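Local atomic coordinates of Poly(A) RNA polymerase protein 2 (Saccharomyces cerevisiae, PDB entry 3NYB), a protein that catalyses nucleotide transfer as the polymerase subunit of the TRAMP RNA surveillance complex, probably adding poly(A) tails to target RNAs. Residues 18-21 with 22-26; 215-218 with 219-222; 296-299 with 300-303; 206-210 with 211-215; 227-231 with 232-236. The protein carries 1 engineered substitution. All coordinates share one frame; numbering follows the deposited sequence.

Contact 1 of 5, residues 18-21 with 22-26; sequences SDWL and TFEIK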
loop_
_atom_site.group_PDB
_atom_site.type_symbol
_atom_site.label_atom_id
_atom_site.label_comp_id
_atom_site.label_asym_id
_atom_site.label_seq_id
_atom_site.Cartn_x
_atom_site.Cartn_y
_atom_site.Cartn_z
ATOM N N SER A 18 13.465 16.510 3.018
ATOM C CA SER A 18 12.473 15.835 2.191
ATOM C C SER A 18 13.095 15.227 0.944
ATOM O O SER A 18 12.411 14.573 0.160
ATOM C CB SER A 18 11.388 16.823 1.779
ATOM O OG SER A 18 11.973 18.008 1.257
ATOM N N ASP A 19 14.390 15.469 0.759
ATOM C CA ASP A 19 15.157 14.867 -0.334
ATOM C C ASP A 19 15.935 13.666 0.191
ATOM O O ASP A 19 15.890 12.589 -0.391
ATOM C CB ASP A 19 16.115 15.885 -0.944
ATOM C CG ASP A 19 15.393 17.003 -1.675
ATOM O OD1 ASP A 19 14.146 17.088 -1.563
ATOM O OD2 ASP A 19 16.077 17.797 -2.361
ATOM N N TRP A 20 16.680 13.889 1.269
ATOM C CA TRP A 20 17.105 12.843 2.185
ATOM C C TRP A 20 16.084 11.713 2.093
ATOM O O TRP A 20 16.397 10.583 1.686
ATOM C CB TRP A 20 17.051 13.418 3.603
ATOM C CG TRP A 20 18.070 12.956 4.622
ATOM C CD1 TRP A 20 18.706 13.740 5.558
ATOM C CD2 TRP A 20 18.536 11.616 4.842
ATOM N NE1 TRP A 20 19.546 12.974 6.329
ATOM C CE2 TRP A 20 19.460 11.691 5.916
ATOM C CE3 TRP A 20 18.271 10.399 4.237
ATOM C CZ2 TRP A 20 20.115 10.544 6.379
ATOM C CZ3 TRP A 20 18.933 9.271 4.709
ATOM C CH2 TRP A 20 19.844 9.355 5.765
ATOM N N LEU A 21 14.847 12.025 2.468
ATOM C CA LEU A 21 13.809 11.002 2.542
ATOM C C LEU A 21 13.555 10.322 1.198
ATOM O O LEU A 21 13.540 9.096 1.101
ATOM C CB LEU A 21 12.505 11.585 3.081
ATOM C CG LEU A 21 11.453 10.500 3.314
ATOM C CD1 LEU A 21 12.015 9.426 4.223
ATOM C CD2 LEU A 21 10.189 11.078 3.897
ATOM N N THR A 22 13.333 11.132 0.170
ATOM C CA THR A 22 13.093 10.630 -1.165
ATOM C C THR A 22 14.175 9.638 -1.591
ATOM O O THR A 22 13.879 8.544 -2.063
ATOM C CB THR A 22 13.031 11.794 -2.144
ATOM O OG1 THR A 22 11.809 12.513 -1.928
ATOM C CG2 THR A 22 13.096 11.298 -3.584
ATOM N N PHE A 23 15.430 10.024 -1.400
ATOM C CA PHE A 23 16.560 9.172 -1.726
ATOM C C PHE A 23 16.580 7.879 -0.911
ATOM O O PHE A 23 16.917 6.815 -1.434
ATOM C CB PHE A 23 17.874 9.931 -1.530
ATOM C CG PHE A 23 18.033 11.106 -2.442
ATOM C CD1 PHE A 23 17.416 11.126 -3.682
ATOM C CD2 PHE A 23 18.821 12.183 -2.073
ATOM C CE1 PHE A 23 17.566 12.212 -4.535
ATOM C CE2 PHE A 23 18.981 13.269 -2.920
ATOM C CZ PHE A 23 18.352 13.284 -4.152
ATOM N N GLU A 24 16.224 7.964 0.367
ATOM C CA GLU A 24 16.214 6.767 1.195
ATOM C C GLU A 24 15.102 5.822 0.761
ATOM O O GLU A 24 15.270 4.608 0.800
ATOM C CB GLU A 24 16.097 7.080 2.693
ATOM C CG GLU A 24 16.535 5.891 3.541
ATOM C CD GLU A 24 16.217 6.019 5.016
ATOM O OE1 GLU A 24 15.915 7.139 5.482
ATOM O OE2 GLU A 24 16.278 4.980 5.711
ATOM N N ILE A 25 13.968 6.374 0.340
ATOM C CA ILE A 25 12.895 5.528 -0.174
ATOM C C ILE A 25 13.404 4.689 -1.352
ATOM O O ILE A 25 13.222 3.475 -1.357
ATOM C CB ILE A 25 11.632 6.333 -0.558
ATOM C CG1 ILE A 25 11.099 7.092 0.663
ATOM C CG2 ILE A 25 10.541 5.414 -1.096
ATOM C CD1 ILE A 25 9.780 7.783 0.425
ATOM N N LYS A 26 14.053 5.339 -2.320
ATOM C CA LYS A 26 14.627 4.662 -3.475
ATOM C C LYS A 26 15.685 3.629 -3.083
ATOM O O LYS A 26 15.869 2.612 -3.761
ATOM C CB LYS A 26 15.245 5.669 -4.445
ATOM C CG LYS A 26 14.240 6.451 -5.277
ATOM C CD LYS A 26 14.951 7.384 -6.241
ATOM C CE LYS A 26 14.201 8.719 -6.404
ATOM N NZ LYS A 26 13.413 8.828 -7.661
#
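T22 folds its hydroxyl back over the preceding turn of helix 17-31, OG1 donating to S18 O at 3.0 Å in the plane of that carbonyl. With OG1 beside its own backbone N (chi1 -72°), the short side chain is aimed at the turn before it. The same OG1 is hydrogen-bonded to the N of G215 on helix 214-228, so threonine suits a buried place needing one small group with two polar partners. A valine here would probably leave the S18 carbonyl and the G215 N-H without this shared mate. On this packed side L21 CG meets I25 CD1 at 4.3 Å, and I25 goes on to touch L214 and L218. W20 and E24 are buried too: E24 OE1 comes within 3.8 Å of W20 CZ3, ring and carboxylate turned 52° apart, while the acid bonds to S315, W5 and the backbone of I316 and L317. The more open side carries D19, F23 and K26, with D19 packed on I29 of the chain of Protein AIR2. There F23 N bonds almost straight to D19 O at 2.8 Å, and one F23 ring face lies over that oxygen. The chemistry implies an apolar flank pressed into the protein, the T22 hydroxyl met by S18 of its own helix and G215 of another, the E24 carboxylate by groups elsewhere in the chain.

Contact 2 of 5, residues 215-218 with 219-222; sequences GVLL and IEFF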
loop_
_atom_site.group_PDB
_atom_site.type_symbol
_atom_site.label_atom_id
_atom_site.label_comp_id
_atom_site.label_asym_id
_atom_site.label_seq_id
_atom_site.Cartn_x
_atom_site.Cartn_y
_atom_site.Cartn_z
ATOM N N GLY A 215 9.371 11.690 -0.904
ATOM C CA GLY A 215 9.500 12.000 0.509
ATOM C C GLY A 215 8.252 12.700 1.041
ATOM O O GLY A 215 7.611 12.223 1.983
ATOM N N VAL A 216 7.890 13.831 0.435
ATOM C CA VAL A 216 6.718 14.577 0.886
ATOM C C VAL A 216 5.444 13.788 0.697
ATOM O O VAL A 216 4.610 13.728 1.591
ATOM C CB VAL A 216 6.556 15.961 0.188
ATOM C CG1 VAL A 216 7.370 17.014 0.906
ATOM C CG2 VAL A 216 6.905 15.896 -1.309
ATOM N N LEU A 217 5.292 13.184 -0.473
ATOM C CA LEU A 217 4.079 12.441 -0.777
ATOM C C LEU A 217 3.865 11.302 0.218
ATOM O O LEU A 217 2.733 10.999 0.592
ATOM C CB LEU A 217 4.138 11.925 -2.207
ATOM C CG LEU A 217 4.399 13.064 -3.201
ATOM C CD1 LEU A 217 4.762 12.528 -4.577
ATOM C CD2 LEU A 217 3.196 14.011 -3.278
ATOM N N LEU A 218 4.960 10.687 0.661
ATOM C CA LEU A 218 4.881 9.633 1.664
ATOM C C LEU A 218 4.276 10.196 2.931
ATOM O O LEU A 218 3.277 9.694 3.444
ATOM C CB LEU A 218 6.263 9.049 1.946
ATOM C CG LEU A 218 6.382 7.650 2.579
ATOM C CD1 LEU A 218 7.083 7.692 3.906
ATOM C CD2 LEU A 218 5.045 6.937 2.698
ATOM N N ILE A 219 4.875 11.263 3.427
ATOM C CA ILE A 219 4.341 11.922 4.601
ATOM C C ILE A 219 2.885 12.316 4.384
ATOM O O ILE A 219 2.020 11.947 5.167
ATOM C CB ILE A 219 5.178 13.144 4.978
ATOM C CG1 ILE A 219 6.516 12.689 5.555
ATOM C CG2 ILE A 219 4.437 13.995 5.978
ATOM C CD1 ILE A 219 7.403 13.814 5.963
ATOM N N GLU A 220 2.615 13.034 3.302
ATOM C CA GLU A 220 1.261 13.497 3.020
ATOM C C GLU A 220 0.261 12.353 2.829
ATOM O O GLU A 220 -0.931 12.514 3.083
ATOM C CB GLU A 220 1.254 14.442 1.817
ATOM C CG GLU A 220 2.105 15.682 2.029
ATOM C CD GLU A 220 2.268 16.518 0.774
ATOM O OE1 GLU A 220 1.851 16.069 -0.312
ATOM O OE2 GLU A 220 2.822 17.629 0.879
ATOM N N PHE A 221 0.736 11.197 2.388
ATOM C CA PHE A 221 -0.144 10.045 2.294
ATOM C C PHE A 221 -0.625 9.634 3.685
ATOM O O PHE A 221 -1.804 9.365 3.887
ATOM C CB PHE A 221 0.553 8.871 1.601
ATOM C CG PHE A 221 -0.174 7.558 1.753
ATOM C CD1 PHE A 221 -1.049 7.119 0.783
ATOM C CD2 PHE A 221 0.029 6.760 2.867
ATOM C CE1 PHE A 221 -1.716 5.907 0.915
ATOM C CE2 PHE A 221 -0.633 5.553 3.003
ATOM C CZ PHE A 221 -1.506 5.127 2.028
ATOM N N PHE A 222 0.292 9.570 4.641
ATOM C CA PHE A 222 -0.078 9.199 6.002
ATOM C C PHE A 222 -0.907 10.288 6.664
ATOM O O PHE A 222 -1.695 10.025 7.572
ATOM C CB PHE A 222 1.163 8.904 6.844
ATOM C CG PHE A 222 1.877 7.645 6.449
ATOM C CD1 PHE A 222 1.194 6.444 6.372
ATOM C CD2 PHE A 222 3.230 7.663 6.162
ATOM C CE1 PHE A 222 1.843 5.287 6.010
ATOM C CE2 PHE A 222 3.881 6.515 5.800
ATOM C CZ PHE A 222 3.190 5.322 5.723
#
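The carbonyl O of L218 receives two N-H groups from the next turn: F222 N at 3.2 Å in the regular helical bond, and F221 N in a weak, strongly bent one. F221 N has a better acceptor in L217 O at 2.7 Å. The residue before, E220, sends its N to V216 O at 2.7 Å with the hydrogen almost in line (177°). L218 also meets F222 through its side chain: CD2 lies 3.3 Å from F222 CE2, the two groups crossing at a slant. All of this belongs to helix 214-228, in a region of the Cid1 poly(A) polymerase family, and the helix is packed against several others. L218 lies between helices 282-304 and 160-173, F222 meets 282-304, and L217 and F221 turn to 160-173 and 186-198, so branched and aromatic residues suit nearly every side. E220 is the exception. Its CG stands beside its own backbone N (chi1 -60°) and the chain then runs extended, which takes the carboxylate back along the preceding turn: OE1 is 3.9 Å from L217 CD2 and OE2 is 4.1 Å from V216 CB. The buried charge is met from outside the helix, OE1 bonding to H200, while OE2 forms a salt bridge with R26 and a hydrogen bond with Y28, both of the chain of Protein AIR2. W25 of that chain packs on V216 and I219.

Contact 3 of 5, residues 296-299 with 300-303; sequences LTNR and CFEL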
loop_
_atom_site.group_PDB
_atom_site.type_symbol
_atom_site.label_atom_id
_atom_site.label_comp_id
_atom_site.label_asym_id
_atom_site.label_seq_id
_atom_site.Cartn_x
_atom_site.Cartn_y
_atom_site.Cartn_z
ATOM N N LEU A 296 7.598 10.167 11.162
ATOM C CA LEU A 296 8.328 10.757 10.036
ATOM C C LEU A 296 8.585 12.252 10.213
ATOM O O LEU A 296 9.719 12.717 10.063
ATOM C CB LEU A 296 7.583 10.533 8.721
ATOM C CG LEU A 296 7.452 9.102 8.204
ATOM C CD1 LEU A 296 6.546 9.099 6.984
ATOM C CD2 LEU A 296 8.806 8.508 7.862
ATOM N N THR A 297 7.524 12.998 10.519
ATOM C CA THR A 297 7.624 14.441 10.695
ATOM C C THR A 297 8.498 14.799 11.892
ATOM O O THR A 297 9.344 15.691 11.801
ATOM C CB THR A 297 6.241 15.097 10.848
ATOM O OG1 THR A 297 5.623 14.646 12.060
ATOM C CG2 THR A 297 5.354 14.739 9.668
ATOM N N ASN A 298 8.302 14.108 13.011
ATOM C CA ASN A 298 9.117 14.364 14.197
ATOM C C ASN A 298 10.579 14.145 13.891
ATOM O O ASN A 298 11.433 14.938 14.275
ATOM C CB ASN A 298 8.707 13.457 15.353
ATOM C CG ASN A 298 7.479 13.954 16.065
ATOM O OD1 ASN A 298 7.122 15.128 15.961
ATOM N ND2 ASN A 298 6.819 13.064 16.790
ATOM N N ARG A 299 10.850 13.047 13.195
ATOM C CA ARG A 299 12.195 12.695 12.773
ATOM C C ARG A 299 12.803 13.796 11.905
ATOM O O ARG A 299 13.940 14.220 12.123
ATOM C CB ARG A 299 12.159 11.368 12.014
ATOM C CG ARG A 299 13.498 10.870 11.498
ATOM C CD ARG A 299 14.512 10.720 12.609
ATOM N NE ARG A 299 15.552 9.763 12.269
ATOM C CZ ARG A 299 16.452 9.313 13.134
ATOM N NH1 ARG A 299 16.431 9.757 14.384
ATOM N NH2 ARG A 299 17.367 8.423 12.751
ATOM N N CYS A 300 12.044 14.261 10.923
ATOM C CA CYS A 300 12.512 15.339 10.066
ATOM C C CYS A 300 12.909 16.578 10.871
ATOM O O CYS A 300 13.963 17.166 10.630
ATOM C CB CYS A 300 11.459 15.684 9.017
ATOM S SG CYS A 300 11.314 14.456 7.700
ATOM N N PHE A 301 12.071 16.979 11.823
ATOM C CA PHE A 301 12.413 18.109 12.676
ATOM C C PHE A 301 13.727 17.802 13.387
ATOM O O PHE A 301 14.663 18.602 13.367
ATOM C CB PHE A 301 11.317 18.384 13.707
ATOM C CG PHE A 301 9.993 18.773 13.109
ATOM C CD1 PHE A 301 8.813 18.258 13.620
ATOM C CD2 PHE A 301 9.925 19.650 12.042
ATOM C CE1 PHE A 301 7.590 18.611 13.079
ATOM C CE2 PHE A 301 8.704 20.006 11.497
ATOM C CZ PHE A 301 7.535 19.486 12.017
ATOM N N GLU A 302 13.790 16.621 13.995
ATOM C CA GLU A 302 14.946 16.195 14.779
ATOM C C GLU A 302 16.280 16.277 14.036
ATOM O O GLU A 302 17.304 16.589 14.638
ATOM C CB GLU A 302 14.736 14.777 15.312
ATOM C CG GLU A 302 15.888 14.260 16.160
ATOM C CD GLU A 302 15.755 12.784 16.501
ATOM O OE1 GLU A 302 14.981 12.076 15.822
ATOM O OE2 GLU A 302 16.431 12.332 17.449
ATOM N N LEU A 303 16.273 15.994 12.737
ATOM C CA LEU A 303 17.507 16.007 11.952
ATOM C C LEU A 303 17.827 17.395 11.407
ATOM O O LEU A 303 18.976 17.836 11.448
ATOM C CB LEU A 303 17.442 14.987 10.808
ATOM C CG LEU A 303 17.253 13.516 11.199
ATOM C CD1 LEU A 303 17.014 12.669 9.971
ATOM C CD2 LEU A 303 18.437 12.982 11.998
#
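This is a within-helix contact near the C-terminal end of helix 282-304, where R299 reaches over the next turn to E302 and L303. R299 NH1 donates to E302 OE1 at 3.1 Å in a salt bridge. The oxygen lies at the edge of the guanidinium, near its plane, but it is approached from above the carboxylate plane, the two flat groups being 62° apart. A bend at chi2 (57°) turns the arginine chain along the helix, and L303 CD2 then sits 4.2 Å above the guanidinium, over its centre. A long, flat cation suits this place: its edge serves the acid and its face the leucine, while NH2 bonds to S315 O. On another side F301 lays one ring face over T297 O, which is 3.2 Å above the ring plane and also accepts F301 N at 3.0 Å. Here the chain of Protein AIR2 comes close, with R20 bonding to N298 OD1 and W25 packing on T297 and C300. L296 faces helix 214-228, and C300 and L303 touch I17 of helix 17-31. An i to i+3 salt bridge is a common pairing on a helix with one side buried.

Contact 4 of 5, residues 206-210 with 211-215; sequences NEIDP and KDNLG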
loop_
_atom_site.group_PDB
_atom_site.type_symbol
_atom_site.label_atom_id
_atom_site.label_comp_id
_atom_site.label_asym_id
_atom_site.label_seq_id
_atom_site.Cartn_x
_atom_site.Cartn_y
_atom_site.Cartn_z
ATOM N N ASN A 206 0.019 19.026 -12.648
ATOM C CA ASN A 206 1.274 18.644 -13.300
ATOM C C ASN A 206 2.453 19.515 -12.889
ATOM O O ASN A 206 3.403 19.695 -13.651
ATOM C CB ASN A 206 1.123 18.644 -14.822
ATOM C CG ASN A 206 0.342 17.446 -15.333
ATOM O OD1 ASN A 206 0.834 16.317 -15.320
ATOM N ND2 ASN A 206 -0.879 17.691 -15.797
ATOM N N GLU A 207 2.386 20.050 -11.676
ATOM C CA GLU A 207 3.422 20.940 -11.179
ATOM C C GLU A 207 4.612 20.174 -10.625
ATOM O O GLU A 207 5.743 20.655 -10.659
ATOM C CB GLU A 207 2.846 21.842 -10.094
ATOM C CG GLU A 207 1.757 22.764 -10.587
ATOM C CD GLU A 207 1.126 23.547 -9.464
ATOM O OE1 GLU A 207 0.075 24.180 -9.696
ATOM O OE2 GLU A 207 1.682 23.523 -8.346
ATOM N N ILE A 208 4.339 18.974 -10.126
ATOM C CA ILE A 208 5.314 18.180 -9.394
ATOM C C ILE A 208 5.558 16.866 -10.119
ATOM O O ILE A 208 4.678 16.357 -10.819
ATOM C CB ILE A 208 4.776 17.873 -7.982
ATOM C CG1 ILE A 208 5.887 17.799 -6.953
ATOM C CG2 ILE A 208 3.998 16.574 -7.958
ATOM C CD1 ILE A 208 5.374 17.249 -5.646
ATOM N N ASP A 209 6.759 16.329 -9.966
ATOM C CA ASP A 209 7.069 14.981 -10.442
ATOM C C ASP A 209 7.227 14.032 -9.244
ATOM O O ASP A 209 8.178 14.144 -8.465
ATOM C CB ASP A 209 8.335 15.002 -11.285
ATOM C CG ASP A 209 9.046 16.355 -11.240
ATOM O OD1 ASP A 209 8.986 17.061 -10.201
ATOM O OD2 ASP A 209 9.676 16.714 -12.258
ATOM N N PRO A 210 6.272 13.106 -9.073
ATOM C CA PRO A 210 6.272 12.289 -7.856
ATOM C C PRO A 210 7.626 11.630 -7.587
ATOM O O PRO A 210 8.096 11.688 -6.452
ATOM C CB PRO A 210 5.202 11.237 -8.145
ATOM C CG PRO A 210 4.269 11.919 -9.093
ATOM C CD PRO A 210 5.158 12.764 -9.970
ATOM N N LYS A 211 8.238 11.045 -8.615
ATOM C CA LYS A 211 9.513 10.345 -8.476
ATOM C C LYS A 211 10.604 11.250 -7.911
ATOM O O LYS A 211 11.637 10.769 -7.433
ATOM C CB LYS A 211 9.977 9.785 -9.827
ATOM C CG LYS A 211 9.075 8.728 -10.448
ATOM C CD LYS A 211 9.383 7.334 -9.926
ATOM C CE LYS A 211 9.194 6.289 -11.024
ATOM N NZ LYS A 211 10.137 6.511 -12.163
ATOM N N ASP A 212 10.384 12.559 -7.976
ATOM C CA ASP A 212 11.329 13.515 -7.400
ATOM C C ASP A 212 10.786 14.115 -6.107
ATOM O O ASP A 212 11.352 15.064 -5.562
ATOM C CB ASP A 212 11.667 14.629 -8.396
ATOM C CG ASP A 212 12.551 14.148 -9.537
ATOM O OD1 ASP A 212 13.372 13.223 -9.321
ATOM O OD2 ASP A 212 12.429 14.704 -10.654
ATOM N N ASN A 213 9.694 13.540 -5.615
ATOM C CA ASN A 213 8.997 14.086 -4.462
ATOM C C ASN A 213 8.367 13.005 -3.580
ATOM O O ASN A 213 7.393 13.257 -2.864
ATOM C CB ASN A 213 7.915 15.072 -4.930
ATOM C CG ASN A 213 8.496 16.366 -5.496
ATOM O OD1 ASN A 213 8.924 17.246 -4.745
ATOM N ND2 ASN A 213 8.498 16.492 -6.823
ATOM N N LEU A 214 8.904 11.795 -3.620
ATOM C CA LEU A 214 8.245 10.741 -2.862
ATOM C C LEU A 214 8.398 10.896 -1.338
ATOM O O LEU A 214 7.618 10.331 -0.570
ATOM C CB LEU A 214 8.790 9.370 -3.267
ATOM C CG LEU A 214 8.146 8.718 -4.492
ATOM C CD1 LEU A 214 8.427 9.535 -5.744
ATOM C CD2 LEU A 214 8.639 7.290 -4.663
ATOM N N GLY A 215 9.371 11.690 -0.904
ATOM C CA GLY A 215 9.500 12.000 0.509
ATOM C C GLY A 215 8.252 12.700 1.041
ATOM O O GLY A 215 7.611 12.223 1.983
#
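The flat amide of N213 has one face covered by I208, whose CD1 sits 3.2 Å from N213 CG with CG1 beside it. ND2 donates to D209 O at 2.9 Å, the oxygen 15° off the amide plane. With CG beside its own backbone N (chi1 -71°), the asparagine reaches back toward the chain before it. On the D209 side the same bond comes from above the carbonyl plane, and D212 N, at 2.8 Å, arrives from the opposite face, so two donors grip this one oxygen. The bond from D212 N to D209 O closes a 3-10 turn that leads out of the loop after helix 201-204 and into helix 214-228. P210 fits the start of that turn, since its ring fixes a helical phi and its nitrogen has no hydrogen needing a partner. N213 stands at the N-cap position of the helix, yet its side chain makes no capping bond: OD1 is instead bonded to I29 N of the chain of Protein AIR2. With an alanine in place of N213, D209 O would probably lose one of its two donors, and I29 N of the AIR2 chain its acceptor. The carboxylates of D209 and D212 draw together, OD2 to OD2 3.8 Å with their planes 69° apart. Two like charges so near would tend to favour holding a proton on one of them. K211 O receives K26 NZ from helix 17-31. Y28 of the AIR2 chain packs on both I208 and N213.

Contact 5 of 5, residues 227-231 with 232-236; sequences KNFGY and DDVAL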
loop_
_atom_site.group_PDB
_atom_site.type_symbol
_atom_site.label_atom_id
_atom_site.label_comp_id
_atom_site.label_asym_id
_atom_site.label_seq_id
_atom_site.Cartn_x
_atom_site.Cartn_y
_atom_site.Cartn_z
ATOM N N LYS A 227 -5.191 11.389 9.332
ATOM C CA LYS A 227 -5.688 12.527 10.104
ATOM C C LYS A 227 -6.948 13.190 9.563
ATOM O O LYS A 227 -7.697 13.791 10.326
ATOM C CB LYS A 227 -4.589 13.578 10.254
ATOM C CG LYS A 227 -3.435 13.130 11.152
ATOM C CD LYS A 227 -2.203 14.011 10.987
ATOM C CE LYS A 227 -2.429 15.433 11.492
ATOM N NZ LYS A 227 -1.350 16.366 11.030
ATOM N N ASN A 228 -7.190 13.081 8.260
ATOM C CA ASN A 228 -8.222 13.899 7.629
ATOM C C ASN A 228 -9.322 13.156 6.895
ATOM O O ASN A 228 -10.427 13.674 6.765
ATOM C CB ASN A 228 -7.585 14.888 6.661
ATOM C CG ASN A 228 -6.448 15.644 7.283
ATOM O OD1 ASN A 228 -6.558 16.149 8.400
ATOM N ND2 ASN A 228 -5.336 15.723 6.569
ATOM N N PHE A 229 -9.030 11.964 6.388
ATOM C CA PHE A 229 -9.997 11.310 5.521
ATOM C C PHE A 229 -11.295 11.005 6.271
ATOM O O PHE A 229 -11.283 10.411 7.348
ATOM C CB PHE A 229 -9.414 10.055 4.873
ATOM C CG PHE A 229 -10.291 9.470 3.796
ATOM C CD1 PHE A 229 -10.194 9.906 2.490
ATOM C CD2 PHE A 229 -11.220 8.485 4.099
ATOM C CE1 PHE A 229 -11.010 9.366 1.497
ATOM C CE2 PHE A 229 -12.036 7.942 3.114
ATOM C CZ PHE A 229 -11.929 8.386 1.812
ATOM N N GLY A 230 -12.414 11.438 5.696
ATOM C CA GLY A 230 -13.714 11.215 6.299
ATOM C C GLY A 230 -14.174 9.783 6.119
ATOM O O GLY A 230 -15.043 9.498 5.300
ATOM N N TYR A 231 -13.579 8.880 6.884
ATOM C CA TYR A 231 -13.899 7.464 6.774
ATOM C C TYR A 231 -15.383 7.204 6.927
ATOM O O TYR A 231 -15.953 6.394 6.199
ATOM C CB TYR A 231 -13.112 6.667 7.812
ATOM C CG TYR A 231 -11.672 6.505 7.422
ATOM C CD1 TYR A 231 -11.276 5.455 6.607
ATOM C CD2 TYR A 231 -10.714 7.413 7.841
ATOM C CE1 TYR A 231 -9.964 5.303 6.237
ATOM C CE2 TYR A 231 -9.392 7.274 7.474
ATOM C CZ TYR A 231 -9.023 6.215 6.669
ATOM O OH TYR A 231 -7.712 6.060 6.286
ATOM N N ASP A 232 -15.997 7.897 7.880
ATOM C CA ASP A 232 -17.425 7.759 8.143
ATOM C C ASP A 232 -18.268 8.069 6.910
ATOM O O ASP A 232 -19.217 7.347 6.615
ATOM C CB ASP A 232 -17.848 8.664 9.309
ATOM C CG ASP A 232 -17.496 8.077 10.668
ATOM O OD1 ASP A 232 -18.162 7.109 11.097
ATOM O OD2 ASP A 232 -16.560 8.596 11.311
ATOM N N ASP A 233 -17.901 9.123 6.182
ATOM C CA ASP A 233 -18.763 9.687 5.138
ATOM C C ASP A 233 -18.276 9.564 3.681
ATOM O O ASP A 233 -19.081 9.678 2.758
ATOM C CB ASP A 233 -19.053 11.162 5.443
ATOM C CG ASP A 233 -19.523 11.388 6.871
ATOM O OD1 ASP A 233 -20.573 10.837 7.258
ATOM O OD2 ASP A 233 -18.846 12.135 7.606
ATOM N N VAL A 234 -16.979 9.351 3.462
ATOM C CA VAL A 234 -16.438 9.346 2.099
ATOM C C VAL A 234 -16.039 7.961 1.587
ATOM O O VAL A 234 -15.424 7.180 2.307
ATOM C CB VAL A 234 -15.221 10.280 1.979
ATOM C CG1 VAL A 234 -14.789 10.407 0.525
ATOM C CG2 VAL A 234 -15.540 11.640 2.561
ATOM N N ALA A 235 -16.379 7.672 0.333
ATOM C CA ALA A 235 -16.031 6.397 -0.297
ATOM C C ALA A 235 -15.138 6.611 -1.515
ATOM O O ALA A 235 -15.010 7.732 -2.010
ATOM C CB ALA A 235 -17.287 5.639 -0.694
ATOM N N LEU A 236 -14.519 5.535 -1.998
ATOM C CA LEU A 236 -13.632 5.629 -3.152
ATOM C C LEU A 236 -14.125 4.780 -4.307
ATOM O O LEU A 236 -14.587 3.657 -4.103
ATOM C CB LEU A 236 -12.203 5.209 -2.792
ATOM C CG LEU A 236 -11.350 6.188 -1.994
ATOM C CD1 LEU A 236 -11.661 6.035 -0.545
ATOM C CD2 LEU A 236 -9.894 5.898 -2.241
#
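The first torsion of F229 (chi1 -170°) sets CG opposite the backbone N and swings the ring across to the start of strand 234-238, where V234 turns CG1 to meet it with the same kind of torsion (-172°). The ring leads with CZ, which lies 3.7 Å from V234 CG1 and 3.3 Å from L236 CD1, both side chains crossing it at a slant. Valine and leucine two apart on a strand point the same way, which lets one phenylalanine touch both. Its other rim serves Y231: F229 CD2 stands 3.7 Å above the centre of the tyrosine ring, edge against face, while Y231 OH is bonded to Y225 O. Between the two aromatic residues the backbone makes an inverse gamma turn centred on G230, with Y231 N bonded to F229 O at 2.8 Å. The G230 carbonyl then receives V234 N at 2.7 Å, together with a weaker bond from D233 N, and so joins the turn to the first strand residue. A beta carbon at G230 would be directed toward V234, which fits glycine here. D232 and D233 are partly exposed, as acids in a connecting loop can be, and D233 OD2 bonds to S67 of the chain of Protein AIR2, whose Y50 packs on F229 and V234. The contact thus lies where helix 214-228 gives way to the hairpin of strands 234-238 and 243-247: V234 rests on Y245 of the partner strand, F229 on L224 of the helix left behind, and Y231 on I282 and K286 of helix 282-304.

Contacts 1, 2 and 3 each lie within a single helix, and contact 2, all of whose residues are buried, packs on both of the others. Contacts 2, 4 and 5 share helix 214-228, contact 4 at its entry and contact 5 at its exit, with centres about 24 Å apart; contact 4 is only partly buried. Their chemistry follows their place. Contact 1 mixes a buried hydroxyl and carboxylate with apolar packing, contact 2 is mainly apolar, contact 3 carries a salt bridge on its more exposed flank, contact 4 relies on carbonyl and amide groups in a turn, and contact 5 joins aromatic packing to backbone bonds. The chain of Protein AIR2 borders all five.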